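Long-range contacts in ABC-type transport system, molybdenum-specific extracellular solute-binding protein (Clostridium difficile, PDB 4KD5), which probably binds molybdate or tungstate outside the cell as the solute-binding component of an ABC transporter: residues 84-89 against 191-196; 111-116 against 138-143; 75-80 against 207-212; 90-95 against 152-157; 17-22 against 227-232. All blocks are in the same frame, centred on the assembly; numbering follows the deposited sequence.

Contact 1 of 5, residues 84-89 against 191-196; sequences LVKNDL and PITYPV
L84 opens the pairing of two adjacent antiparallel strands of the mixed sheet: its N donates to Y194 O at 2.9 Å, a bent bond, while its CB packs against CG1 of V196. One residue on, V85 O receives Y194 N at 2.8 Å. V85 CG2 lies 3.9 Å from Y194 CD1, while V85 O faces the ring edge nearly in plane. K86 and T193 form a non-hydrogen-bonded pair; the bent lysine chain folds back over CG2 of T193, and its NZ reaches a salt bridge with E233. N87 N bonds to I192 O, 2.7 Å. Its side chain suits a buried place beside a phenol, because N87 ND2 donates to Y194 OH at 3.0 Å, close to the amide plane, and also pairs with S170 OG. Beyond the paired strands L89 CB meets CD1 of I192 at 4.2 Å. Strand 82-94 runs on from here toward helix 150-159, as in solute-binding proteins whose two lobes are joined by crossing strands. Helix 218-226 packs on L84 and V85, Y168 of strand 164-168, a predicted molybdate residue, touches N87 and I192, and strand 58-60 lies against V196.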
# COMPACT_ATOMS: atom_id res chain seq x y z
N LEU A 84 19.03 -7.55 -3.60
CA LEU A 84 18.32 -7.71 -4.86
C LEU A 84 18.96 -8.80 -5.72
O LEU A 84 18.41 -9.89 -5.86
CB LEU A 84 18.29 -6.37 -5.61
CG LEU A 84 17.50 -6.32 -6.91
CD1 LEU A 84 16.17 -7.00 -6.69
CD2 LEU A 84 17.32 -4.89 -7.37
N VAL A 85 20.13 -8.49 -6.28
CA VAL A 85 20.90 -9.48 -7.02
C VAL A 85 22.36 -9.43 -6.59
O VAL A 85 22.77 -8.55 -5.83
CB VAL A 85 20.83 -9.27 -8.54
CG1 VAL A 85 19.39 -9.26 -9.01
CG2 VAL A 85 21.51 -7.97 -8.94
N LYS A 86 23.14 -10.39 -7.07
CA LYS A 86 24.56 -10.39 -6.82
C LYS A 86 25.28 -10.68 -8.13
O LYS A 86 24.68 -11.21 -9.07
CB LYS A 86 24.93 -11.43 -5.76
CG LYS A 86 24.63 -12.87 -6.17
CD LYS A 86 24.91 -13.87 -5.04
CE LYS A 86 25.32 -13.21 -3.73
NZ LYS A 86 24.16 -12.80 -2.88
N ASN A 87 26.55 -10.31 -8.21
CA ASN A 87 27.33 -10.58 -9.41
C ASN A 87 28.29 -11.73 -9.18
O ASN A 87 28.49 -12.16 -8.04
CB ASN A 87 28.09 -9.33 -9.85
CG ASN A 87 27.88 -9.02 -11.32
OD1 ASN A 87 27.78 -9.92 -12.15
ND2 ASN A 87 27.80 -7.73 -11.64
N ASP A 88 28.87 -12.24 -10.26
CA ASP A 88 29.89 -13.26 -10.15
C ASP A 88 31.20 -12.77 -10.75
O ASP A 88 31.19 -12.07 -11.77
CB ASP A 88 29.45 -14.56 -10.84
CG ASP A 88 28.88 -15.57 -9.87
OD1 ASP A 88 29.34 -15.59 -8.71
OD2 ASP A 88 27.99 -16.35 -10.26
N LEU A 89 32.31 -13.12 -10.12
CA LEU A 89 33.63 -12.79 -10.65
C LEU A 89 34.03 -13.93 -11.57
O LEU A 89 34.13 -15.09 -11.13
CB LEU A 89 34.65 -12.65 -9.53
CG LEU A 89 35.77 -11.61 -9.63
CD1 LEU A 89 37.11 -12.25 -9.35
CD2 LEU A 89 35.80 -10.93 -10.97
N PRO A 191 30.97 -11.33 -0.78
CA PRO A 191 29.79 -11.30 -1.66
C PRO A 191 29.71 -10.01 -2.48
O PRO A 191 29.82 -8.91 -1.92
CB PRO A 191 28.63 -11.34 -0.66
CG PRO A 191 29.18 -12.05 0.52
CD PRO A 191 30.61 -11.60 0.62
N ILE A 192 29.54 -10.16 -3.79
CA ILE A 192 29.37 -9.02 -4.69
C ILE A 192 27.87 -8.77 -4.87
O ILE A 192 27.28 -9.22 -5.85
CB ILE A 192 30.02 -9.30 -6.06
CG1 ILE A 192 31.42 -9.90 -5.88
CG2 ILE A 192 30.10 -8.02 -6.89
CD1 ILE A 192 32.14 -10.23 -7.18
N THR A 193 27.27 -8.04 -3.93
CA THR A 193 25.81 -7.91 -3.89
C THR A 193 25.31 -6.50 -4.15
O THR A 193 26.01 -5.52 -3.90
CB THR A 193 25.24 -8.40 -2.55
OG1 THR A 193 25.65 -7.52 -1.50
CG2 THR A 193 25.72 -9.80 -2.25
N TYR A 194 24.07 -6.41 -4.63
CA TYR A 194 23.42 -5.13 -4.84
C TYR A 194 22.18 -5.04 -3.95
O TYR A 194 21.16 -5.67 -4.23
CB TYR A 194 23.04 -4.96 -6.32
CG TYR A 194 24.21 -5.05 -7.28
CD1 TYR A 194 24.74 -6.28 -7.65
CD2 TYR A 194 24.78 -3.90 -7.83
CE1 TYR A 194 25.81 -6.36 -8.52
CE2 TYR A 194 25.85 -3.98 -8.71
CZ TYR A 194 26.36 -5.22 -9.05
OH TYR A 194 27.42 -5.31 -9.92
N PRO A 195 22.29 -4.29 -2.84
CA PRO A 195 21.15 -4.16 -1.92
C PRO A 195 20.12 -3.14 -2.40
O PRO A 195 20.49 -2.17 -3.07
CB PRO A 195 21.80 -3.67 -0.63
CG PRO A 195 23.01 -2.92 -1.08
CD PRO A 195 23.49 -3.58 -2.35
N VAL A 196 18.85 -3.38 -2.08
CA VAL A 196 17.78 -2.45 -2.41
C VAL A 196 17.09 -2.03 -1.11
O VAL A 196 17.06 -2.80 -0.15
CB VAL A 196 16.76 -3.09 -3.40
CG1 VAL A 196 16.06 -4.27 -2.76
CG2 VAL A 196 15.74 -2.06 -3.87
O HOH W 1 29.12 -12.96 -4.85

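Contact 2 of 5, residues 111-116 against 138-143; sequences KKIAVG and DKLKDK
I113 N donates to K143 O at 2.9 Å, and the N-H arrives from above the carbonyl plane, about 47° out of it, and not on a lone pair. Two weaker CA-H...O contacts flank this bond: K112 CA points at K143 O, and K143 CA at K111 O. The backbones therefore touch at one place, where strand 113-116 begins and the loop 138-143 is about to enter strand 144-147.

I113, L140 and K143 pack beside that bond. I113 turns its long branch inward, CG1 lying opposite the carbonyl carbon (chi1 -60°), and its terminal CD1 rests 3.8 Å from L140 CG; the two side chains run aslant of each other. Isoleucine suits this buried spot because its apolar atoms reach both neighbours, I113 CG1 also passing 4.2 Å from K143 CB. K143 offers its aliphatic part to the backbone: K143 CB lies 3.4 Å from K111 O, with CG and CD following along the same carbonyl. Its ammonium group goes on to V110 O and L105 O, so a long chain with an apolar stem and a charged end fits well here.

L140 lies in a type I turn from D138 to K141. Helix 122-133 connects strand 113-116 to the loop and the parallel strand 144-147, a beta-alpha-beta crossover of the alpha/beta domain.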
# COMPACT_ATOMS: atom_id res chain seq x y z
N LYS A 111 50.32 -15.92 -20.14
CA LYS A 111 51.48 -15.10 -19.83
C LYS A 111 51.03 -13.79 -19.20
O LYS A 111 51.73 -13.22 -18.36
CB LYS A 111 52.31 -14.85 -21.09
CG LYS A 111 52.87 -16.12 -21.72
CD LYS A 111 53.56 -15.84 -23.05
CE LYS A 111 54.30 -17.08 -23.56
NZ LYS A 111 53.43 -18.28 -23.66
N LYS A 112 49.86 -13.31 -19.60
CA LYS A 112 49.37 -12.02 -19.14
C LYS A 112 47.93 -12.11 -18.62
O LYS A 112 47.00 -12.39 -19.39
CB LYS A 112 49.52 -10.97 -20.24
CG LYS A 112 50.96 -10.84 -20.74
CD LYS A 112 51.11 -9.81 -21.85
CE LYS A 112 50.80 -8.44 -21.33
NZ LYS A 112 50.79 -7.41 -22.40
N ILE A 113 47.77 -11.89 -17.32
CA ILE A 113 46.47 -11.91 -16.66
C ILE A 113 45.98 -10.48 -16.41
O ILE A 113 46.59 -9.74 -15.64
CB ILE A 113 46.54 -12.68 -15.32
CG1 ILE A 113 46.97 -14.12 -15.56
CG2 ILE A 113 45.20 -12.64 -14.60
CD1 ILE A 113 47.15 -14.94 -14.30
N ALA A 114 44.88 -10.11 -17.05
CA ALA A 114 44.34 -8.76 -16.90
C ALA A 114 43.39 -8.67 -15.71
O ALA A 114 42.44 -9.44 -15.61
CB ALA A 114 43.63 -8.32 -18.16
N VAL A 115 43.65 -7.71 -14.82
CA VAL A 115 42.75 -7.44 -13.69
C VAL A 115 42.60 -5.94 -13.50
O VAL A 115 43.43 -5.16 -13.96
CB VAL A 115 43.27 -8.04 -12.36
CG1 VAL A 115 43.36 -9.56 -12.43
CG2 VAL A 115 44.62 -7.44 -12.00
N GLY A 116 41.54 -5.53 -12.81
CA GLY A 116 41.38 -4.12 -12.47
C GLY A 116 42.32 -3.73 -11.35
O GLY A 116 42.75 -4.59 -10.57
N ASP A 138 51.08 -14.25 -5.16
CA ASP A 138 52.53 -14.10 -5.29
C ASP A 138 53.07 -14.75 -6.56
O ASP A 138 53.79 -14.11 -7.33
CB ASP A 138 53.26 -14.63 -4.05
CG ASP A 138 53.67 -13.54 -3.09
OD1 ASP A 138 54.00 -13.86 -1.92
OD2 ASP A 138 53.66 -12.35 -3.49
N LYS A 139 52.70 -16.01 -6.79
CA LYS A 139 53.15 -16.76 -7.96
C LYS A 139 52.85 -16.05 -9.28
O LYS A 139 53.59 -16.18 -10.25
CB LYS A 139 52.52 -18.16 -7.98
CG LYS A 139 52.86 -19.04 -6.78
CD LYS A 139 52.15 -20.39 -6.82
CE LYS A 139 52.81 -21.37 -7.79
NZ LYS A 139 52.50 -22.80 -7.44
N LEU A 140 51.76 -15.29 -9.30
CA LEU A 140 51.23 -14.70 -10.53
C LEU A 140 51.66 -13.25 -10.75
O LEU A 140 51.27 -12.64 -11.74
CB LEU A 140 49.70 -14.79 -10.52
CG LEU A 140 49.01 -16.00 -11.16
CD1 LEU A 140 49.89 -17.23 -11.12
CD2 LEU A 140 47.68 -16.28 -10.48
N LYS A 141 52.46 -12.72 -9.83
CA LYS A 141 52.85 -11.31 -9.86
C LYS A 141 53.54 -10.92 -11.17
O LYS A 141 53.40 -9.78 -11.63
CB LYS A 141 53.75 -11.00 -8.65
CG LYS A 141 54.00 -9.52 -8.40
CD LYS A 141 54.61 -9.28 -7.03
CE LYS A 141 55.41 -7.99 -6.99
NZ LYS A 141 54.98 -7.06 -5.91
N ASP A 142 54.25 -11.86 -11.77
CA ASP A 142 54.94 -11.62 -13.04
C ASP A 142 53.98 -11.62 -14.23
O ASP A 142 54.36 -11.21 -15.33
CB ASP A 142 56.04 -12.66 -13.25
CG ASP A 142 55.58 -14.08 -12.96
OD1 ASP A 142 55.29 -14.38 -11.79
OD2 ASP A 142 55.51 -14.89 -13.91
N LYS A 143 52.75 -12.07 -14.01
CA LYS A 143 51.76 -12.15 -15.08
C LYS A 143 50.71 -11.04 -14.99
O LYS A 143 50.07 -10.69 -15.97
CB LYS A 143 51.05 -13.51 -15.05
CG LYS A 143 51.99 -14.71 -15.02
CD LYS A 143 51.40 -15.86 -15.84
CE LYS A 143 51.97 -17.21 -15.40
NZ LYS A 143 51.49 -18.34 -16.25

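Contact 3 of 5, residues 75-80 against 207-212; sequences LLVSDT and AAKKFE. With FMT (formic acid), chain F.
T80 and E212 make the close part of this contact, between the loop 75-80 and the helix 205-215. E212 reaches across with its chain extended beyond CG, bringing OE1 to 2.7 Å from T80 O and OE2 to 3.4 Å from T80 CB. So close an approach of two oxygens would fit a protonated acid. The threonine is itself tied down: T80 OG1 donates to V77 O at 2.6 Å, in the carbonyl plane, and its N-H bonds to the same oxygen, while OG1 also accepts from V198 N. A beta-branched hydroxyl residue suits this spot because T80 CG2 remains available for packing, 3.8 Å from K209 CE. The fold here is an alpha/beta one: strand 193-198, which carries V198 and lies under E212, leads into helix 205-215, and the loop before strand 82-94 packs against both. Toward solvent the contact loosens. K209, extended beyond CG, crosses the side chains of V77 and T80 at about right angles, and its NZ stops 3.7 Å from D79 OD1, a long salt bridge. S78 and D79 also face a neighbouring subunit, where S78 OG bonds D149 OD1 of that second subunit.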
# COMPACT_ATOMS: atom_id res chain seq x y z
N LEU A 75 17.37 6.81 7.53
CA LEU A 75 16.82 7.37 6.30
C LEU A 75 16.19 6.27 5.44
O LEU A 75 15.76 6.52 4.31
CB LEU A 75 17.91 8.10 5.51
CG LEU A 75 18.53 9.32 6.20
CD1 LEU A 75 19.69 9.88 5.40
CD2 LEU A 75 17.49 10.40 6.41
N LEU A 76 16.13 5.06 5.98
CA LEU A 76 15.57 3.92 5.26
C LEU A 76 14.36 3.33 5.98
O LEU A 76 14.25 3.43 7.21
CB LEU A 76 16.62 2.82 5.08
CG LEU A 76 17.88 3.13 4.28
CD1 LEU A 76 18.75 1.90 4.12
CD2 LEU A 76 17.52 3.69 2.93
N VAL A 77 13.46 2.73 5.21
CA VAL A 77 12.44 1.86 5.77
C VAL A 77 13.14 0.51 5.99
O VAL A 77 13.28 -0.28 5.05
CB VAL A 77 11.24 1.70 4.82
CG1 VAL A 77 10.12 0.91 5.48
CG2 VAL A 77 10.72 3.06 4.39
N SER A 78 13.59 0.28 7.22
CA SER A 78 14.50 -0.82 7.56
C SER A 78 14.07 -2.22 7.09
O SER A 78 14.88 -2.98 6.57
CB SER A 78 14.77 -0.85 9.06
OG SER A 78 15.43 0.32 9.50
N ASP A 79 12.80 -2.55 7.28
CA ASP A 79 12.30 -3.87 6.93
C ASP A 79 12.23 -4.13 5.42
O ASP A 79 11.93 -5.24 4.99
CB ASP A 79 10.94 -4.13 7.58
CG ASP A 79 10.11 -2.87 7.73
OD1 ASP A 79 8.91 -2.90 7.37
OD2 ASP A 79 10.65 -1.86 8.21
N THR A 80 12.51 -3.10 4.62
CA THR A 80 12.57 -3.25 3.17
C THR A 80 13.99 -3.50 2.68
O THR A 80 14.21 -3.66 1.48
CB THR A 80 11.99 -2.04 2.42
OG1 THR A 80 12.85 -0.91 2.60
CG2 THR A 80 10.60 -1.71 2.94
N ALA A 207 3.78 2.16 -2.69
CA ALA A 207 4.05 2.01 -4.12
C ALA A 207 5.50 1.56 -4.36
O ALA A 207 5.79 0.82 -5.30
CB ALA A 207 3.77 3.29 -4.85
N ALA A 208 6.40 2.02 -3.49
CA ALA A 208 7.81 1.65 -3.58
C ALA A 208 8.03 0.20 -3.14
O ALA A 208 8.81 -0.53 -3.76
CB ALA A 208 8.66 2.60 -2.76
N LYS A 209 7.38 -0.19 -2.05
CA LYS A 209 7.46 -1.57 -1.56
C LYS A 209 6.95 -2.55 -2.61
O LYS A 209 7.50 -3.64 -2.78
CB LYS A 209 6.66 -1.73 -0.27
CG LYS A 209 7.20 -0.98 0.94
CD LYS A 209 6.59 -1.55 2.23
CE LYS A 209 6.97 -0.70 3.45
NZ LYS A 209 6.72 -1.39 4.75
N LYS A 210 5.89 -2.16 -3.30
CA LYS A 210 5.30 -3.01 -4.33
C LYS A 210 6.21 -3.15 -5.55
O LYS A 210 6.29 -4.21 -6.15
CB LYS A 210 3.92 -2.48 -4.75
CG LYS A 210 2.74 -3.17 -4.08
CD LYS A 210 2.77 -3.04 -2.57
CE LYS A 210 1.57 -3.72 -1.92
NZ LYS A 210 1.49 -5.17 -2.24
N PHE A 211 6.89 -2.06 -5.91
CA PHE A 211 7.84 -2.13 -7.02
C PHE A 211 9.08 -2.91 -6.62
O PHE A 211 9.69 -3.58 -7.45
CB PHE A 211 8.24 -0.74 -7.52
CG PHE A 211 9.32 -0.78 -8.56
CD1 PHE A 211 9.11 -1.39 -9.79
CD2 PHE A 211 10.56 -0.20 -8.31
CE1 PHE A 211 10.12 -1.43 -10.74
CE2 PHE A 211 11.57 -0.24 -9.26
CZ PHE A 211 11.35 -0.85 -10.48
N GLU A 212 9.46 -2.83 -5.35
CA GLU A 212 10.60 -3.59 -4.85
C GLU A 212 10.31 -5.09 -4.92
O GLU A 212 11.18 -5.89 -5.24
CB GLU A 212 10.96 -3.18 -3.42
CG GLU A 212 12.21 -3.89 -2.89
CD GLU A 212 12.49 -3.61 -1.43
OE1 GLU A 212 12.95 -4.54 -0.74
OE2 GLU A 212 12.26 -2.47 -0.97
C FMT F . 1.14 4.66 -2.50
O1 FMT F . 2.07 4.95 -1.75
O2 FMT F . 0.64 3.54 -2.58

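Contact 4 of 5, residues 90-95 against 152-157; sequences VLISSA and EVLAWV
I92 projects from strand 82-94 onto helix 150-159, a helix laid against a beta-sheet in the manner of an alpha/beta domain; strand and helix segments run at 40° to each other with their axes 8.2 Å apart. No hydrogen bond crosses here, and the joint is made by methyl groups. The isoleucine places CG1 between its backbone N and carbonyl carbon (chi1 60°), and with chi2 near 169° the chain then runs straight out, carrying CD1 to the helix. There I92 CD1 touches L154 CD2 at 3.7 Å, the two side chains crossing at about a right angle, and V157 CG2 at 4.2 Å. L154 brings CD2, its nearer branch, to the strand; an apolar leucine is at home against such a methyl.

V157 works with both methyls. Its chi1 of 176° puts CG1 opposite the backbone N, over the strand backbone, and leaves CG2 for the isoleucine. A short, branched side chain is apt where the backbones of helix and strand come nearest each other, at S93 and V157. The serines keep to the strand side: S93 OG donates to S94 O at 3.2 Å, and S94 CB passes near V157 O. V157 CG1 lies 3.5 Å from both C and CA of S93.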
# COMPACT_ATOMS: atom_id res chain seq x y z
N VAL A 90 34.25 -13.63 -12.84
CA VAL A 90 34.54 -14.68 -13.82
C VAL A 90 35.89 -14.52 -14.50
O VAL A 90 36.46 -13.43 -14.54
CB VAL A 90 33.43 -14.79 -14.88
CG1 VAL A 90 32.11 -15.16 -14.23
CG2 VAL A 90 33.30 -13.49 -15.66
N LEU A 91 36.40 -15.63 -15.02
CA LEU A 91 37.64 -15.65 -15.79
C LEU A 91 37.30 -15.68 -17.28
O LEU A 91 36.62 -16.59 -17.76
CB LEU A 91 38.47 -16.88 -15.42
CG LEU A 91 39.79 -17.10 -16.16
CD1 LEU A 91 40.78 -15.98 -15.86
CD2 LEU A 91 40.40 -18.45 -15.81
N ILE A 92 37.79 -14.69 -18.02
CA ILE A 92 37.51 -14.61 -19.45
C ILE A 92 38.75 -14.79 -20.32
O ILE A 92 39.88 -14.61 -19.87
CB ILE A 92 36.83 -13.29 -19.83
CG1 ILE A 92 37.72 -12.11 -19.48
CG2 ILE A 92 35.46 -13.16 -19.17
CD1 ILE A 92 37.25 -10.80 -20.05
N SER A 93 38.53 -15.13 -21.59
CA SER A 93 39.58 -15.20 -22.60
C SER A 93 38.96 -14.81 -23.93
O SER A 93 37.77 -14.50 -23.99
CB SER A 93 40.18 -16.60 -22.67
OG SER A 93 39.20 -17.55 -23.03
N SER A 94 39.74 -14.81 -25.00
CA SER A 94 39.18 -14.58 -26.33
C SER A 94 38.33 -15.79 -26.71
O SER A 94 38.47 -16.86 -26.11
CB SER A 94 40.27 -14.34 -27.36
OG SER A 94 41.04 -15.50 -27.58
N ALA A 95 37.44 -15.62 -27.68
CA ALA A 95 36.52 -16.70 -28.06
C ALA A 95 37.25 -17.93 -28.62
O ALA A 95 36.82 -19.06 -28.40
CB ALA A 95 35.49 -16.20 -29.05
N GLU A 152 38.45 -1.85 -20.09
CA GLU A 152 39.82 -1.99 -20.58
C GLU A 152 40.29 -3.44 -20.47
O GLU A 152 41.04 -3.92 -21.32
CB GLU A 152 40.77 -1.03 -19.85
CG GLU A 152 42.18 -1.00 -20.43
CD GLU A 152 43.01 0.16 -19.93
OE1 GLU A 152 43.17 0.32 -18.70
OE2 GLU A 152 43.53 0.93 -20.78
N VAL A 153 39.85 -4.13 -19.42
CA VAL A 153 40.18 -5.55 -19.23
C VAL A 153 39.68 -6.36 -20.42
O VAL A 153 40.42 -7.14 -21.01
CB VAL A 153 39.60 -6.11 -17.92
CG1 VAL A 153 39.88 -7.59 -17.81
CG2 VAL A 153 40.19 -5.39 -16.73
N LEU A 154 38.40 -6.17 -20.76
CA LEU A 154 37.78 -6.86 -21.88
C LEU A 154 38.47 -6.56 -23.21
O LEU A 154 38.64 -7.44 -24.04
CB LEU A 154 36.29 -6.50 -21.97
CG LEU A 154 35.34 -7.19 -21.00
CD1 LEU A 154 34.14 -6.31 -20.69
CD2 LEU A 154 34.87 -8.50 -21.60
N ALA A 155 38.89 -5.31 -23.38
CA ALA A 155 39.54 -4.88 -24.62
C ALA A 155 40.90 -5.55 -24.82
O ALA A 155 41.24 -5.95 -25.94
CB ALA A 155 39.69 -3.37 -24.64
N TRP A 156 41.66 -5.66 -23.73
CA TRP A 156 42.97 -6.31 -23.74
C TRP A 156 42.85 -7.78 -24.08
O TRP A 156 43.64 -8.33 -24.85
CB TRP A 156 43.64 -6.17 -22.37
CG TRP A 156 44.06 -4.78 -22.01
CD1 TRP A 156 43.99 -3.67 -22.80
CD2 TRP A 156 44.64 -4.35 -20.77
NE1 TRP A 156 44.48 -2.58 -22.12
CE2 TRP A 156 44.88 -2.97 -20.89
CE3 TRP A 156 44.98 -5.01 -19.58
CZ2 TRP A 156 45.45 -2.23 -19.84
CZ3 TRP A 156 45.54 -4.27 -18.55
CH2 TRP A 156 45.77 -2.89 -18.69
N VAL A 157 41.85 -8.42 -23.49
CA VAL A 157 41.62 -9.85 -23.66
C VAL A 157 41.12 -10.16 -25.07
O VAL A 157 41.51 -11.15 -25.68
CB VAL A 157 40.63 -10.38 -22.60
CG1 VAL A 157 40.32 -11.82 -22.84
CG2 VAL A 157 41.21 -10.21 -21.21

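Contact 5 of 5, residues 17-22 against 227-232; sequences KEAMAK and FGYKKV
F227 meets the helix by a chi1 of -66°, which sets CG opposite its carbonyl carbon, and a chi2 of -92°, which turns one ring face onto the backbone of E18 and A19. A19 CA lies 3.7 Å from the centroid of the F227 ring and only 11° off the ring normal, a CH-pi contact over the centre, while the carbonyl carbon of E18 sits above the same face toward the rim. A small residue suits this fit: with nothing beyond CB, A19 lets the ring come down to the helix backbone, and A19 CB lies 3.9 Å from F227 CD2.

On either side of the alanine in sequence, longer chains flank the ring. E18 brings its CB to 3.8 Å from F227 CD1. K22, one turn further along, lays its CB 3.8 Å from F227 CE2, at a slant to the ring; its chain then leads off, and NZ makes long, weak ion pairs with E26 and E226. The aliphatic stem of K22 thus lines the phenylalanine while its charged end stays clear of it.

After G228, whose positive phi of 92° lets the chain turn, Y229 follows. Y229 CE2 comes 4.5 Å from A19 CB, and its hydroxyl bonds weakly to the carbonyl of S15, a predicted molybdate-binding residue. The Y229 ring stacks edge-to-face with Y194. F224 of helix 218-226 touches A19, Y40 of strand 34-41 meets K17 and M20 of helix 17-28, and K230 pairs with strand 82-94.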
# COMPACT_ATOMS: atom_id res chain seq x y z
N LYS A 17 21.97 0.13 -15.40
CA LYS A 17 21.18 0.85 -16.42
C LYS A 17 20.50 -0.01 -17.48
O LYS A 17 19.33 0.21 -17.82
CB LYS A 17 22.01 1.96 -17.09
CG LYS A 17 21.35 2.56 -18.33
CD LYS A 17 22.13 3.75 -18.91
CE LYS A 17 21.63 5.08 -18.34
NZ LYS A 17 22.28 6.26 -18.99
N GLU A 18 21.23 -1.00 -18.00
CA GLU A 18 20.69 -1.85 -19.05
C GLU A 18 19.59 -2.77 -18.54
O GLU A 18 18.63 -3.06 -19.25
CB GLU A 18 21.81 -2.66 -19.72
CG GLU A 18 22.96 -1.81 -20.25
CD GLU A 18 24.03 -1.55 -19.21
OE1 GLU A 18 24.69 -2.52 -18.78
OE2 GLU A 18 24.21 -0.38 -18.81
N ALA A 19 19.71 -3.21 -17.29
CA ALA A 19 18.70 -4.09 -16.70
C ALA A 19 17.43 -3.33 -16.33
O ALA A 19 16.32 -3.83 -16.50
CB ALA A 19 19.26 -4.81 -15.49
N MSE A 20 17.61 -2.11 -15.82
CA MSE A 20 16.50 -1.30 -15.34
C MSE A 20 15.56 -0.85 -16.45
O MSE A 20 14.40 -0.52 -16.20
CB MSE A 20 17.02 -0.08 -14.58
CG MSE A 20 17.75 -0.40 -13.29
SE MSE A 20 16.78 -1.59 -12.11
CE MSE A 20 15.30 -0.42 -11.68
N ALA A 21 16.07 -0.82 -17.68
CA ALA A 21 15.25 -0.47 -18.83
C ALA A 21 14.23 -1.57 -19.15
O ALA A 21 13.09 -1.29 -19.50
CB ALA A 21 16.12 -0.19 -20.03
N LYS A 22 14.66 -2.83 -19.04
CA LYS A 22 13.75 -3.96 -19.24
C LYS A 22 12.81 -4.08 -18.04
O LYS A 22 11.68 -4.53 -18.17
CB LYS A 22 14.54 -5.25 -19.44
CG LYS A 22 13.71 -6.48 -19.76
CD LYS A 22 13.15 -6.43 -21.18
CE LYS A 22 13.02 -7.82 -21.78
NZ LYS A 22 12.13 -8.73 -21.01
N PHE A 227 20.79 -10.03 -17.98
CA PHE A 227 21.85 -9.04 -18.07
C PHE A 227 23.10 -9.46 -17.30
O PHE A 227 23.98 -8.64 -17.02
CB PHE A 227 21.33 -7.67 -17.63
CG PHE A 227 20.29 -7.09 -18.55
CD1 PHE A 227 20.66 -6.26 -19.60
CD2 PHE A 227 18.95 -7.40 -18.39
CE1 PHE A 227 19.71 -5.73 -20.46
CE2 PHE A 227 17.99 -6.88 -19.25
CZ PHE A 227 18.37 -6.04 -20.28
N GLY A 228 23.19 -10.75 -16.97
CA GLY A 228 24.39 -11.31 -16.38
C GLY A 228 24.41 -11.32 -14.87
O GLY A 228 25.35 -11.82 -14.25
N TYR A 229 23.38 -10.76 -14.26
CA TYR A 229 23.28 -10.77 -12.81
C TYR A 229 22.76 -12.12 -12.32
O TYR A 229 22.34 -12.96 -13.12
CB TYR A 229 22.42 -9.61 -12.31
CG TYR A 229 23.03 -8.28 -12.66
CD1 TYR A 229 24.01 -7.72 -11.85
CD2 TYR A 229 22.66 -7.61 -13.80
CE1 TYR A 229 24.58 -6.51 -12.16
CE2 TYR A 229 23.23 -6.39 -14.12
CZ TYR A 229 24.19 -5.86 -13.30
OH TYR A 229 24.76 -4.65 -13.62
N LYS A 230 22.80 -12.32 -11.01
CA LYS A 230 22.48 -13.63 -10.45
C LYS A 230 21.60 -13.50 -9.21
O LYS A 230 21.68 -12.51 -8.48
CB LYS A 230 23.77 -14.38 -10.12
CG LYS A 230 23.65 -15.89 -10.20
CD LYS A 230 23.51 -16.49 -8.81
CE LYS A 230 22.98 -17.91 -8.87
NZ LYS A 230 22.86 -18.51 -7.50
N LYS A 231 20.76 -14.51 -9.00
CA LYS A 231 19.83 -14.57 -7.87
C LYS A 231 20.58 -14.69 -6.54
O LYS A 231 21.65 -15.31 -6.47
CB LYS A 231 18.90 -15.77 -8.06
CG LYS A 231 18.06 -16.13 -6.85
CD LYS A 231 16.59 -15.84 -7.09
CE LYS A 231 15.99 -15.10 -5.90
NZ LYS A 231 14.77 -15.78 -5.37
N VAL A 232 20.03 -14.09 -5.48
CA VAL A 232 20.68 -14.13 -4.17
C VAL A 232 20.29 -15.37 -3.35
O VAL A 232 19.13 -15.52 -2.96
CB VAL A 232 20.35 -12.87 -3.34
CG1 VAL A 232 20.93 -12.98 -1.94
CG2 VAL A 232 20.88 -11.63 -4.04

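Starting at the N terminus, helix 17-28 is joined to the last residues by contact 5, which closes the longest loop and encloses the other four contacts. Within it, contact 3 brings the loop before strand 82-94 to helix 205-215; contact 1, pairing that strand with strand 193-198, lies inside contact 3. Contact 4 lies inside contact 1 and contact 2 inside contact 4, so no two contacts cross. Strand 82-94 serves contacts 1 and 4, linking the side with helices 17-28 and 205-215 to the side with strands 113-116 and 144-147 and helix 150-159. Contact 1 touches contacts 3 and 5, which also touch each other; contacts 2 and 4 meet where A114 packs on V153 and W156.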